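PDB 3IV0: SusD homolog, which is of unknown function but, as an outer-membrane member of the SusD family, probably binds glycans at the cell surface for uptake. Local coordinates for residues F43-P54 / I424-D432; M297-M308 / I328-K339. One frame throughout, in Å; residues are numbered along the deposited sequence.

Contact 1: residues F43-P54 / I424-D432; sequences FLTYSGDMRCAP and IGEGHYYYD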
loop_
_atom_site.group_PDB
_atom_site.type_symbol
_atom_site.label_atom_id
_atom_site.label_comp_id
_atom_site.label_asym_id
_atom_site.label_seq_id
_atom_site.Cartn_x
_atom_site.Cartn_y
_atom_site.Cartn_z
ATOM N N PHE A 43 7.955 3.477 6.454
ATOM C CA PHE A 43 6.629 3.130 6.969
ATOM C C PHE A 43 5.958 2.040 6.182
ATOM O O PHE A 43 5.480 1.072 6.758
ATOM C CB PHE A 43 5.751 4.398 6.971
ATOM C CG PHE A 43 4.293 4.168 7.258
ATOM C CD1 PHE A 43 3.429 3.774 6.235
ATOM C CD2 PHE A 43 3.777 4.361 8.519
ATOM C CE1 PHE A 43 2.081 3.578 6.495
ATOM C CE2 PHE A 43 2.415 4.207 8.768
ATOM C CZ PHE A 43 1.584 3.779 7.760
ATOM N N LEU A 44 5.890 2.181 4.870
ATOM C CA LEU A 44 5.111 1.223 4.071
ATOM C C LEU A 44 5.709 -0.160 4.117
ATOM O O LEU A 44 4.955 -1.149 4.277
ATOM C CB LEU A 44 4.929 1.737 2.642
ATOM C CG LEU A 44 3.999 0.931 1.744
ATOM C CD1 LEU A 44 2.664 0.613 2.417
ATOM C CD2 LEU A 44 3.776 1.765 0.495
ATOM N N THR A 45 7.015 -0.310 4.004
ATOM C CA THR A 45 7.547 -1.652 3.954
ATOM C C THR A 45 7.598 -2.288 5.344
ATOM O O THR A 45 7.324 -3.488 5.480
ATOM C CB THR A 45 8.895 -1.708 3.189
ATOM O OG1 THR A 45 9.197 -3.073 2.876
ATOM C CG2 THR A 45 10.050 -1.188 3.979
ATOM N N TYR A 46 7.901 -1.526 6.394
ATOM C CA TYR A 46 7.904 -2.111 7.733
ATOM C C TYR A 46 6.499 -2.569 8.068
ATOM O O TYR A 46 6.317 -3.665 8.622
ATOM C CB TYR A 46 8.375 -1.127 8.805
ATOM C CG TYR A 46 9.852 -0.940 8.987
ATOM C CD1 TYR A 46 10.742 -0.999 7.950
ATOM C CD2 TYR A 46 10.331 -0.651 10.257
ATOM C CE1 TYR A 46 12.095 -0.747 8.166
ATOM C CE2 TYR A 46 11.639 -0.444 10.494
ATOM C CZ TYR A 46 12.521 -0.487 9.441
ATOM O OH TYR A 46 13.867 -0.197 9.723
ATOM N N SER A 47 5.530 -1.696 7.823
ATOM C CA SER A 47 4.162 -1.947 8.256
ATOM C C SER A 47 3.369 -2.906 7.386
ATOM O O SER A 47 2.434 -3.570 7.872
ATOM C CB SER A 47 3.379 -0.624 8.357
ATOM O OG SER A 47 3.100 -0.072 7.073
ATOM N N GLY A 48 3.701 -2.981 6.111
ATOM C CA GLY A 48 2.946 -3.774 5.148
ATOM C C GLY A 48 3.632 -5.028 4.656
ATOM O O GLY A 48 2.948 -6.021 4.388
ATOM N N ASP A 49 4.947 -5.008 4.484
ATOM C CA ASP A 49 5.655 -6.219 4.033
ATOM C C ASP A 49 6.182 -7.060 5.202
ATOM O O ASP A 49 6.078 -8.281 5.179
ATOM C CB ASP A 49 6.825 -5.826 3.162
ATOM C CG ASP A 49 6.411 -5.130 1.927
ATOM O OD1 ASP A 49 5.591 -5.698 1.185
ATOM O OD2 ASP A 49 6.946 -4.025 1.661
HETATM N N MSE A 50 6.798 -6.434 6.185
HETATM C CA MSE A 50 7.654 -7.135 7.151
HETATM C C MSE A 50 6.907 -7.648 8.378
HETATM O O MSE A 50 7.271 -8.685 8.958
HETATM C CB MSE A 50 8.788 -6.192 7.557
HETATM C CG MSE A 50 9.755 -5.841 6.398
HETATM SE SE MSE A 50 11.051 -4.579 6.943
HETATM C CE MSE A 50 12.186 -5.719 7.997
ATOM N N ARG A 51 5.882 -6.946 8.805
ATOM C CA ARG A 51 5.210 -7.249 10.047
ATOM C C ARG A 51 4.469 -8.568 9.938
ATOM O O ARG A 51 3.696 -8.796 9.002
ATOM C CB ARG A 51 4.236 -6.144 10.399
ATOM C CG ARG A 51 3.706 -6.262 11.794
ATOM C CD ARG A 51 2.902 -5.040 12.175
ATOM N NE ARG A 51 2.346 -5.149 13.520
ATOM C CZ ARG A 51 1.589 -4.232 14.076
ATOM N NH1 ARG A 51 1.258 -3.140 13.402
ATOM N NH2 ARG A 51 1.109 -4.403 15.274
ATOM N N CYS A 52 4.724 -9.477 10.890
ATOM C CA CYS A 52 4.162 -10.837 10.897
ATOM C C CYS A 52 4.557 -11.661 9.683
ATOM O O CYS A 52 3.907 -12.661 9.397
ATOM C CB CYS A 52 2.637 -10.834 11.081
ATOM S SG CYS A 52 2.112 -10.078 12.635
ATOM N N ALA A 53 5.590 -11.240 8.935
ATOM C CA ALA A 53 6.105 -12.000 7.821
ATOM C C ALA A 53 7.133 -13.038 8.325
ATOM O O ALA A 53 7.853 -12.761 9.298
ATOM C CB ALA A 53 6.764 -11.062 6.803
ATOM N N PRO A 54 7.194 -14.191 7.663
ATOM C CA PRO A 54 8.153 -15.252 8.038
ATOM C C PRO A 54 9.547 -14.946 7.482
ATOM O O PRO A 54 10.054 -15.624 6.576
ATOM C CB PRO A 54 7.524 -16.488 7.430
ATOM C CG PRO A 54 6.858 -16.009 6.221
ATOM C CD PRO A 54 6.317 -14.623 6.568
ATOM N N ILE A 424 3.673 -9.728 -3.430
ATOM C CA ILE A 424 4.775 -9.801 -2.501
ATOM C C ILE A 424 5.716 -8.626 -2.688
ATOM O O ILE A 424 6.125 -8.310 -3.791
ATOM C CB ILE A 424 5.520 -11.178 -2.618
ATOM C CG1 ILE A 424 6.550 -11.267 -1.480
ATOM C CG2 ILE A 424 6.151 -11.401 -4.014
ATOM C CD1 ILE A 424 7.122 -12.696 -1.288
ATOM N N GLY A 425 6.055 -7.981 -1.580
ATOM C CA GLY A 425 6.974 -6.847 -1.610
ATOM C C GLY A 425 6.343 -5.502 -1.923
ATOM O O GLY A 425 7.068 -4.519 -2.000
ATOM N N GLU A 426 5.010 -5.439 -2.082
ATOM C CA GLU A 426 4.322 -4.201 -2.436
ATOM C C GLU A 426 3.556 -3.580 -1.264
ATOM O O GLU A 426 2.810 -2.621 -1.465
ATOM C CB GLU A 426 3.400 -4.417 -3.644
ATOM C CG GLU A 426 4.195 -4.811 -4.906
ATOM C CD GLU A 426 3.319 -5.208 -6.052
ATOM O OE1 GLU A 426 2.499 -4.385 -6.513
ATOM O OE2 GLU A 426 3.435 -6.348 -6.542
ATOM N N GLY A 427 3.701 -4.101 -0.067
ATOM C CA GLY A 427 3.140 -3.464 1.117
ATOM C C GLY A 427 1.721 -3.847 1.455
ATOM O O GLY A 427 1.076 -3.115 2.216
ATOM N N HIS A 428 1.242 -4.964 0.937
ATOM C CA HIS A 428 -0.101 -5.446 1.177
ATOM C C HIS A 428 -0.206 -6.602 2.158
ATOM O O HIS A 428 -1.260 -6.794 2.716
ATOM C CB HIS A 428 -0.770 -5.843 -0.134
ATOM C CG HIS A 428 -1.043 -4.690 -1.031
ATOM N ND1 HIS A 428 -2.096 -3.828 -0.794
ATOM C CD2 HIS A 428 -0.368 -4.211 -2.098
ATOM C CE1 HIS A 428 -2.069 -2.881 -1.726
ATOM N NE2 HIS A 428 -1.047 -3.095 -2.529
ATOM N N TYR A 429 0.830 -7.405 2.315
ATOM C CA TYR A 429 0.772 -8.632 3.071
ATOM C C TYR A 429 0.127 -8.478 4.432
ATOM O O TYR A 429 -0.882 -9.130 4.745
ATOM C CB TYR A 429 2.184 -9.191 3.203
ATOM C CG TYR A 429 2.303 -10.308 4.214
ATOM C CD1 TYR A 429 1.828 -11.590 3.933
ATOM C CD2 TYR A 429 2.929 -10.078 5.426
ATOM C CE1 TYR A 429 1.959 -12.619 4.911
ATOM C CE2 TYR A 429 3.046 -11.073 6.397
ATOM C CZ TYR A 429 2.607 -12.331 6.115
ATOM O OH TYR A 429 2.766 -13.282 7.136
ATOM N N TYR A 430 0.714 -7.624 5.268
ATOM C CA TYR A 430 0.239 -7.537 6.626
ATOM C C TYR A 430 -1.179 -6.991 6.679
ATOM O O TYR A 430 -2.014 -7.445 7.454
ATOM C CB TYR A 430 1.184 -6.692 7.490
ATOM C CG TYR A 430 0.650 -6.493 8.865
ATOM C CD1 TYR A 430 0.717 -7.492 9.821
ATOM C CD2 TYR A 430 0.039 -5.324 9.209
ATOM C CE1 TYR A 430 0.211 -7.290 11.094
ATOM C CE2 TYR A 430 -0.462 -5.107 10.451
ATOM C CZ TYR A 430 -0.391 -6.098 11.409
ATOM O OH TYR A 430 -0.884 -5.923 12.683
ATOM N N TYR A 431 -1.418 -5.979 5.859
ATOM C CA TYR A 431 -2.692 -5.302 5.872
ATOM C C TYR A 431 -3.804 -6.225 5.355
ATOM O O TYR A 431 -4.914 -6.225 5.909
ATOM C CB TYR A 431 -2.553 -4.035 5.045
ATOM C CG TYR A 431 -1.677 -2.993 5.693
ATOM C CD1 TYR A 431 -1.951 -2.520 6.971
ATOM C CD2 TYR A 431 -0.630 -2.416 5.006
ATOM C CE1 TYR A 431 -1.159 -1.541 7.565
ATOM C CE2 TYR A 431 0.159 -1.412 5.584
ATOM C CZ TYR A 431 -0.151 -0.960 6.834
ATOM O OH TYR A 431 0.569 0.089 7.418
ATOM N N ASP A 432 -3.495 -7.069 4.374
ATOM C CA ASP A 432 -4.461 -8.089 3.918
ATOM C C ASP A 432 -4.768 -9.059 5.053
ATOM O O ASP A 432 -5.911 -9.473 5.238
ATOM C CB ASP A 432 -3.898 -8.841 2.723
ATOM C CG ASP A 432 -4.023 -8.077 1.421
ATOM O OD1 ASP A 432 -4.713 -7.033 1.355
ATOM O OD2 ASP A 432 -3.541 -8.637 0.408
HETATM O O HOH W 1 4.888 -8.242 0.991
HETATM O O HOH W 2 6.660 -2.294 -0.295
#
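Gly48 and Gly427 meet backbone to backbone, their CA atoms 4.0 Å apart, where the short helix 43-50 of this largely helical SusD fold settles on the turn leading into helix 429-436. The case illustrates how two bare backbones can close up when larger neighbours interlock: Gly48 CA lies 3.5 Å from Gly427 O in a CA-H...O contact, and three successive tyrosines supply the bumps. Tyr431 lies across the helix beside Gly48, with its OH 2.6 Å from Ser47 OG; Ser47 OG in turn donates to Phe43 O. Ser47 O comes obliquely to the next ring, 3.3 Å from Tyr430 CD2. With CG anti to the backbone N (chi1 -169°) and an extended chain beyond, Arg51 lays CD over one face of that ring, 3.7 Å from the Tyr430 centroid, and its guanidinium over Tyr430 OH, guanidinium and ring planes 8° apart. Cys52 SG stands at the ring edge. Arg51 NH2 donates a hydrogen bond to Asn71 OD1, while Trp459 O is hydrogen-bonded to Tyr430 OH. Tyr429 fits against the type II turn from Met50 to Ala53, its OH donating to Cys52 O at 2.6 Å from above the carbonyl plane. The hollow of the 425-427 loop is filled from the other segment: Asp49 OD1 accepts from Gly427 N at 2.8 Å and from a water held by Gly425 N, while Thr45 OG1 donates to the anti lone pair of OD2. At the start of helix 429-436, Tyr430 N points almost straight at Gly48 O, 2.9 Å away, with 178° at the hydrogen.

Contact 2: residues M297-M308 / I328-K339; sequences MPLFCYSGDYLM and IYSTSVSSSAPK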
loop_
_atom_site.group_PDB
_atom_site.type_symbol
_atom_site.label_atom_id
_atom_site.label_comp_id
_atom_site.label_asym_id
_atom_site.label_seq_id
_atom_site.Cartn_x
_atom_site.Cartn_y
_atom_site.Cartn_z
HETATM N N MSE A 297 25.271 -10.262 1.568
HETATM C CA MSE A 297 23.951 -10.840 1.879
HETATM C C MSE A 297 22.954 -9.688 2.039
HETATM O O MSE A 297 23.347 -8.572 2.367
HETATM C CB MSE A 297 23.982 -11.708 3.150
HETATM C CG MSE A 297 24.297 -10.945 4.444
HETATM SE SE MSE A 297 25.222 -11.976 5.860
HETATM C CE MSE A 297 25.801 -10.478 6.910
ATOM N N PRO A 298 21.658 -9.956 1.791
ATOM C CA PRO A 298 20.637 -8.916 2.014
ATOM C C PRO A 298 20.348 -8.666 3.467
ATOM O O PRO A 298 20.895 -9.305 4.345
ATOM C CB PRO A 298 19.389 -9.493 1.354
ATOM C CG PRO A 298 19.791 -10.716 0.640
ATOM C CD PRO A 298 21.061 -11.206 1.310
ATOM N N LEU A 299 19.419 -7.754 3.742
ATOM C CA LEU A 299 18.979 -7.534 5.107
ATOM C C LEU A 299 18.253 -8.744 5.697
ATOM O O LEU A 299 18.468 -9.117 6.850
ATOM C CB LEU A 299 18.047 -6.303 5.147
ATOM C CG LEU A 299 17.508 -5.936 6.518
ATOM C CD1 LEU A 299 18.604 -5.308 7.338
ATOM C CD2 LEU A 299 16.336 -4.935 6.391
ATOM N N PHE A 300 17.352 -9.346 4.922
ATOM C CA PHE A 300 16.568 -10.477 5.396
ATOM C C PHE A 300 16.140 -11.381 4.262
ATOM O O PHE A 300 16.238 -11.036 3.098
ATOM C CB PHE A 300 15.336 -10.041 6.227
ATOM C CG PHE A 300 14.285 -9.254 5.460
ATOM C CD1 PHE A 300 13.330 -9.896 4.660
ATOM C CD2 PHE A 300 14.216 -7.890 5.574
ATOM C CE1 PHE A 300 12.352 -9.185 3.986
ATOM C CE2 PHE A 300 13.249 -7.166 4.884
ATOM C CZ PHE A 300 12.315 -7.807 4.109
ATOM N N CYS A 301 15.658 -12.551 4.646
ATOM C CA CYS A 301 15.078 -13.481 3.704
ATOM C C CYS A 301 13.813 -14.119 4.257
ATOM O O CYS A 301 13.595 -14.180 5.454
ATOM C CB CYS A 301 16.086 -14.576 3.310
ATOM S SG CYS A 301 16.612 -15.685 4.630
ATOM N N TYR A 302 13.013 -14.631 3.330
ATOM C CA TYR A 302 11.788 -15.350 3.635
ATOM C C TYR A 302 12.069 -16.823 3.866
ATOM O O TYR A 302 12.908 -17.411 3.177
ATOM C CB TYR A 302 10.821 -15.244 2.448
ATOM C CG TYR A 302 10.105 -13.899 2.393
ATOM C CD1 TYR A 302 10.732 -12.806 1.845
ATOM C CD2 TYR A 302 8.864 -13.739 2.965
ATOM C CE1 TYR A 302 10.097 -11.575 1.803
ATOM C CE2 TYR A 302 8.215 -12.485 2.931
ATOM C CZ TYR A 302 8.856 -11.437 2.343
ATOM O OH TYR A 302 8.258 -10.197 2.295
ATOM N N SER A 303 11.353 -17.406 4.796
ATOM C CA SER A 303 11.368 -18.857 5.005
ATOM C C SER A 303 11.190 -19.623 3.704
ATOM O O SER A 303 10.269 -19.387 2.943
ATOM C CB SER A 303 10.235 -19.208 5.970
ATOM O OG SER A 303 9.863 -20.557 5.922
ATOM N N GLY A 304 12.032 -20.629 3.496
ATOM C CA GLY A 304 11.866 -21.517 2.362
ATOM C C GLY A 304 10.617 -22.351 2.453
ATOM O O GLY A 304 10.002 -22.613 1.433
ATOM N N ASP A 305 10.206 -22.722 3.658
ATOM C CA ASP A 305 8.963 -23.450 3.846
ATOM C C ASP A 305 7.788 -22.576 3.435
ATOM O O ASP A 305 6.877 -23.046 2.759
ATOM C CB ASP A 305 8.798 -23.906 5.288
ATOM C CG ASP A 305 9.844 -24.943 5.710
ATOM O OD1 ASP A 305 10.069 -25.924 4.976
ATOM O OD2 ASP A 305 10.447 -24.756 6.792
ATOM N N TYR A 306 7.793 -21.309 3.847
ATOM C CA TYR A 306 6.748 -20.399 3.418
ATOM C C TYR A 306 6.664 -20.312 1.894
ATOM O O TYR A 306 5.582 -20.389 1.319
ATOM C CB TYR A 306 6.983 -19.011 3.983
ATOM C CG TYR A 306 5.916 -18.025 3.561
ATOM C CD1 TYR A 306 4.586 -18.236 3.927
ATOM C CD2 TYR A 306 6.224 -16.929 2.802
ATOM C CE1 TYR A 306 3.584 -17.354 3.564
ATOM C CE2 TYR A 306 5.207 -16.002 2.437
ATOM C CZ TYR A 306 3.895 -16.262 2.825
ATOM O OH TYR A 306 2.887 -15.382 2.480
ATOM N N LEU A 307 7.804 -20.159 1.224
ATOM C CA LEU A 307 7.797 -19.983 -0.215
ATOM C C LEU A 307 7.432 -21.294 -0.929
ATOM O O LEU A 307 6.856 -21.263 -2.005
ATOM C CB LEU A 307 9.119 -19.354 -0.681
ATOM C CG LEU A 307 9.397 -17.937 -0.141
ATOM C CD1 LEU A 307 10.743 -17.448 -0.657
ATOM C CD2 LEU A 307 8.269 -16.928 -0.489
HETATM N N MSE A 308 7.752 -22.442 -0.333
HETATM C CA MSE A 308 7.287 -23.713 -0.891
HETATM C C MSE A 308 5.759 -23.814 -0.776
HETATM O O MSE A 308 5.125 -24.492 -1.587
HETATM C CB MSE A 308 7.957 -24.896 -0.191
HETATM C CG MSE A 308 9.354 -25.203 -0.714
HETATM SE SE MSE A 308 10.121 -26.803 0.098
HETATM C CE MSE A 308 10.567 -26.099 1.758
ATOM N N ILE A 328 15.231 -19.919 -4.009
ATOM C CA ILE A 328 13.899 -19.591 -3.480
ATOM C C ILE A 328 13.451 -20.433 -2.280
ATOM O O ILE A 328 12.929 -19.903 -1.293
ATOM C CB ILE A 328 12.848 -19.664 -4.599
ATOM C CG1 ILE A 328 11.457 -19.273 -4.084
ATOM C CG2 ILE A 328 12.845 -21.061 -5.280
ATOM C CD1 ILE A 328 10.421 -19.278 -5.192
ATOM N N TYR A 329 13.647 -21.760 -2.324
ATOM C CA TYR A 329 13.156 -22.623 -1.270
ATOM C C TYR A 329 14.155 -22.915 -0.146
ATOM O O TYR A 329 13.813 -23.642 0.775
ATOM C CB TYR A 329 12.638 -23.955 -1.847
ATOM C CG TYR A 329 11.596 -23.831 -2.952
ATOM C CD1 TYR A 329 10.436 -23.067 -2.777
ATOM C CD2 TYR A 329 11.758 -24.481 -4.153
ATOM C CE1 TYR A 329 9.474 -22.989 -3.766
ATOM C CE2 TYR A 329 10.811 -24.398 -5.150
ATOM C CZ TYR A 329 9.646 -23.649 -4.940
ATOM O OH TYR A 329 8.735 -23.601 -5.965
ATOM N N SER A 330 15.348 -22.333 -0.226
ATOM C CA SER A 330 16.384 -22.618 0.751
ATOM C C SER A 330 15.907 -22.329 2.155
ATOM O O SER A 330 15.206 -21.333 2.411
ATOM C CB SER A 330 17.649 -21.809 0.473
ATOM O OG SER A 330 18.607 -22.056 1.499
ATOM N N THR A 331 16.268 -23.207 3.077
ATOM C CA THR A 331 15.925 -23.020 4.475
ATOM C C THR A 331 17.114 -22.434 5.231
ATOM O O THR A 331 17.058 -22.258 6.442
ATOM C CB THR A 331 15.457 -24.310 5.139
ATOM O OG1 THR A 331 16.471 -25.313 5.005
ATOM C CG2 THR A 331 14.165 -24.824 4.516
ATOM N N SER A 332 18.178 -22.101 4.511
ATOM C CA SER A 332 19.329 -21.438 5.115
ATOM C C SER A 332 19.039 -19.975 5.436
ATOM O O SER A 332 18.455 -19.243 4.623
ATOM C CB SER A 332 20.553 -21.526 4.188
ATOM O OG SER A 332 21.607 -20.700 4.655
ATOM N N VAL A 333 19.441 -19.556 6.634
ATOM C CA VAL A 333 19.505 -18.140 6.968
ATOM C C VAL A 333 20.953 -17.721 7.163
ATOM O O VAL A 333 21.241 -16.750 7.873
ATOM C CB VAL A 333 18.697 -17.808 8.226
ATOM C CG1 VAL A 333 18.909 -16.352 8.612
ATOM C CG2 VAL A 333 17.238 -18.081 7.980
ATOM N N SER A 334 21.851 -18.440 6.489
ATOM C CA SER A 334 23.286 -18.207 6.600
ATOM C C SER A 334 23.823 -17.153 5.649
ATOM O O SER A 334 23.546 -17.158 4.453
ATOM C CB SER A 334 24.050 -19.506 6.348
ATOM O OG SER A 334 23.534 -20.556 7.145
ATOM N N SER A 335 24.589 -16.237 6.228
ATOM C CA SER A 335 25.544 -15.392 5.539
ATOM C C SER A 335 26.218 -16.019 4.313
ATOM O O SER A 335 26.393 -15.376 3.287
ATOM C CB SER A 335 26.655 -15.106 6.544
ATOM O OG SER A 335 27.009 -16.326 7.198
ATOM N N SER A 336 26.654 -17.261 4.461
ATOM C CA SER A 336 27.386 -17.939 3.399
ATOM C C SER A 336 26.503 -18.387 2.226
ATOM O O SER A 336 27.005 -18.648 1.136
ATOM C CB SER A 336 28.100 -19.159 3.982
ATOM O OG SER A 336 27.157 -20.106 4.445
ATOM N N ALA A 337 25.191 -18.473 2.436
ATOM C CA ALA A 337 24.297 -18.960 1.396
ATOM C C ALA A 337 23.068 -18.066 1.326
ATOM O O ALA A 337 21.975 -18.496 1.657
ATOM C CB ALA A 337 23.887 -20.359 1.697
ATOM N N PRO A 338 23.261 -16.831 0.896
ATOM C CA PRO A 338 22.108 -15.924 0.866
ATOM C C PRO A 338 21.156 -16.170 -0.286
ATOM O O PRO A 338 21.517 -16.793 -1.265
ATOM C CB PRO A 338 22.767 -14.567 0.704
ATOM C CG PRO A 338 24.001 -14.840 -0.073
ATOM C CD PRO A 338 24.497 -16.155 0.471
ATOM N N LYS A 339 19.941 -15.634 -0.188
ATOM C CA LYS A 339 19.021 -15.676 -1.311
ATOM C C LYS A 339 18.364 -14.309 -1.460
ATOM O O LYS A 339 18.296 -13.551 -0.488
ATOM C CB LYS A 339 17.970 -16.745 -1.156
ATOM C CG LYS A 339 17.096 -16.604 0.031
ATOM C CD LYS A 339 16.173 -17.818 0.069
ATOM C CE LYS A 339 15.246 -17.816 1.226
ATOM N NZ LYS A 339 14.281 -18.986 1.141
HETATM O O HOH W 3 15.936 -12.342 0.519
#
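Lys339 reaches alongside Cys301 to place its ammonium group among three backbone carbonyls. NZ donates to Ser330 O at 2.8 Å, in the carbonyl plane and on a lone pair, and to Ile328 O at 2.9 Å from well above that plane; a weak bond, NZ to Tyr302 O, crosses to the facing segment. The chain leaves with CG between the backbone N and the carbonyl carbon (chi1 60°) and then runs fully extended, so that CE passes 3.9 Å from Cys301 CB. The lysine thus mainly gathers its own loop, which has no regular helix or strand. What the loop faces is a strand-to-helix junction: strand 300-302 pairs antiparallel with strand 55-57, and Ser303 follows as the N-cap of helix 304-310, its OG accepting from Tyr306 N. The loop is itself shaped by ST turns at Ser330 and Ser332. It presses its carbonyls on the first turn of the helix, where Gly304 CA sits 3.3 Å from Tyr329 O. Further along the helix, Leu307 sets CD1 3.9 Å from Ile328 CG1, and Leu307 O lies at the edge of the Tyr329 ring, whose hydroxyl is hydrogen-bonded to Phe311 O. At the other end, Pro298 and Pro338 cross at about a right angle, with Pro298 CD 3.8 Å from Pro338 CB. Between these two ends a water donates to both Phe300 O and Lys339 O.

In the fold
Contact 1 is core, its centre about 9 Å from the centre of the chain; contact 2 lies about 24 Å from that centre and is only partly buried. Chemistry follows place: the inner contact joins segments far apart in sequence through tyrosine rings laid against backbone and an arginine chain, whereas the outer one fastens a serine-rich loop to a nearby junction with one lysine and scattered apolar touches. Along the chain, contact 2 is nested inside the loop closed by contact 1. The two share an element: segment 43-54 runs straight into strand 55-57, the antiparallel partner of strand 300-302, and beside this pair Pro54 O probably accepts a hydrogen bond from Ser303 N at 2.8 Å.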